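Local coordinates for uncharacterized protein YhfS (Escherichia coli, PDB 4J8L) that carries pyridoxal 5'-phosphate covalently bound to a lysine and is of unknown function, though its family suggests a cysteine synthase-like activity, at residues Thr52-Glu56 against Ala67-Val71. Sequence-based numbering, arbitrary orientation.
Sequences TQRVE and AAALV. With ACY (acetic acid), chain D.
A buried helix-on-edge-strand contact joins Glu56 of helix 50-62 to Leu70 and Ala68 of strand 67-72, the outermost strand of a seven-stranded mixed sheet consistent with the fold type I (aminotransferase-like) architecture of pyridoxal-phosphate enzymes. Ala67, Ala69 and Val71 pair through their backbones with strand 203-208, while Leu70 N and O and Ala68 O turn to the other edge, toward Glu56 and two waters. Glutamate suits this place because its carboxylate accepts the N-H that a further strand would otherwise take, and the waters serve the carbonyls. With CG anti to its own carbonyl carbon (chi1 -72°) and the chain extended beyond, Glu56 OE2 reaches Leu70 N at 2.8 Å. The bond is nearly straight at the hydrogen (171°), although the N-H comes to the anti side of OE2 and from outside the carboxylate plane. OE1 also accepts a hydrogen bond from Gln48 NE2, which probably helps fix the rotation of the carboxylate. Small Ala68 lets the helix come close, its CB lying 3.4 Å from Glu56 O. On the apolar flank Leu70 crosses Val55 at about a right angle, Leu70 CD1 to Val55 CG1 4.1 Å, and both branched side chains pack on Ala232 of helix 229-261. One water donates to Glu56 OE2 and Leu70 O, while the other donates to Glu56 OE1 and to Ala68 O, the latter at 2.8 Å from the water oxygen.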
loop_
_atom_site.group_PDB
_atom_site.type_symbol
_atom_site.label_atom_id
_atom_site.label_comp_id
_atom_site.label_asym_id
_atom_site.label_seq_id
_atom_site.Cartn_x
_atom_site.Cartn_y
_atom_site.Cartn_z
ATOM N N THR A 52 -7.982 -18.030 12.085
ATOM C CA THR A 52 -7.375 -17.465 10.882
ATOM C C THR A 52 -8.317 -17.595 9.681
ATOM O O THR A 52 -8.476 -16.645 8.911
ATOM C CB THR A 52 -5.998 -18.089 10.615
ATOM O OG1 THR A 52 -5.157 -17.824 11.750
ATOM C CG2 THR A 52 -5.344 -17.478 9.354
ATOM N N GLN A 53 -8.956 -18.756 9.542
ATOM C CA GLN A 53 -9.950 -18.923 8.490
ATOM C C GLN A 53 -11.034 -17.860 8.626
ATOM O O GLN A 53 -11.370 -17.189 7.653
ATOM C CB GLN A 53 -10.588 -20.312 8.513
ATOM C CG GLN A 53 -11.626 -20.479 7.403
ATOM C CD GLN A 53 -12.440 -21.756 7.503
ATOM O OE1 GLN A 53 -12.832 -22.187 8.590
ATOM N NE2 GLN A 53 -12.710 -22.367 6.356
ATOM N N ARG A 54 -11.562 -17.699 9.839
ATOM C CA ARG A 54 -12.641 -16.737 10.063
ATOM C C ARG A 54 -12.210 -15.326 9.665
ATOM O O ARG A 54 -12.968 -14.590 9.036
ATOM C CB ARG A 54 -13.084 -16.727 11.527
ATOM C CG ARG A 54 -13.828 -17.948 11.974
ATOM C CD ARG A 54 -14.326 -17.774 13.408
ATOM N NE ARG A 54 -14.966 -18.977 13.925
ATOM C CZ ARG A 54 -16.278 -19.172 13.944
ATOM N NH1 ARG A 54 -17.094 -18.239 13.478
ATOM N NH2 ARG A 54 -16.775 -20.298 14.437
ATOM N N VAL A 55 -10.997 -14.946 10.056
ATOM C CA VAL A 55 -10.485 -13.623 9.730
ATOM C C VAL A 55 -10.384 -13.462 8.218
ATOM O O VAL A 55 -10.740 -12.423 7.664
ATOM C CB VAL A 55 -9.116 -13.340 10.411
ATOM C CG1 VAL A 55 -8.469 -12.078 9.825
ATOM C CG2 VAL A 55 -9.289 -13.197 11.919
ATOM N N GLU A 56 -9.921 -14.508 7.547
ATOM C CA GLU A 56 -9.841 -14.481 6.088
ATOM C C GLU A 56 -11.225 -14.293 5.467
ATOM O O GLU A 56 -11.370 -13.527 4.509
ATOM C CB GLU A 56 -9.136 -15.736 5.564
ATOM C CG GLU A 56 -7.642 -15.696 5.875
ATOM C CD GLU A 56 -6.952 -17.039 5.740
ATOM O OE1 GLU A 56 -7.645 -18.079 5.686
ATOM O OE2 GLU A 56 -5.698 -17.045 5.678
ATOM N N ALA A 67 -12.889 -14.581 -1.591
ATOM C CA ALA A 67 -12.017 -15.282 -0.659
ATOM C C ALA A 67 -10.785 -14.457 -0.294
ATOM O O ALA A 67 -10.488 -13.442 -0.926
ATOM C CB ALA A 67 -11.594 -16.618 -1.249
ATOM N N ALA A 68 -10.074 -14.898 0.739
ATOM C CA ALA A 68 -8.813 -14.269 1.114
ATOM C C ALA A 68 -7.869 -15.263 1.778
ATOM O O ALA A 68 -8.295 -16.280 2.323
ATOM C CB ALA A 68 -9.057 -13.074 2.039
ATOM N N ALA A 69 -6.575 -14.969 1.715
ATOM C CA ALA A 69 -5.584 -15.762 2.431
ATOM C C ALA A 69 -4.560 -14.843 3.057
ATOM O O ALA A 69 -4.041 -13.946 2.394
ATOM C CB ALA A 69 -4.892 -16.747 1.489
ATOM N N LEU A 70 -4.265 -15.065 4.333
ATOM C CA LEU A 70 -3.138 -14.389 4.968
ATOM C C LEU A 70 -1.889 -15.232 4.713
ATOM O O LEU A 70 -1.951 -16.471 4.733
ATOM C CB LEU A 70 -3.396 -14.223 6.477
ATOM C CG LEU A 70 -4.572 -13.301 6.821
ATOM C CD1 LEU A 70 -4.817 -13.251 8.343
ATOM C CD2 LEU A 70 -4.309 -11.906 6.284
ATOM N N VAL A 71 -0.769 -14.569 4.427
ATOM C CA VAL A 71 0.469 -15.264 4.086
ATOM C C VAL A 71 1.670 -14.628 4.799
ATOM O O VAL A 71 1.627 -13.464 5.220
ATOM C CB VAL A 71 0.755 -15.233 2.564
ATOM C CG1 VAL A 71 -0.393 -15.882 1.771
ATOM C CG2 VAL A 71 0.981 -13.799 2.102
HETATM C C ACY D . -13.216 -21.536 16.475
HETATM O O ACY D . -12.476 -22.157 17.271
HETATM O OXT ACY D . -13.028 -20.347 16.124
HETATM C CH3 ACY D . -14.398 -22.258 15.901
HETATM O O HOH W 1 -3.518 -18.571 5.262
HETATM O O HOH W 2 -7.885 -18.971 2.788
#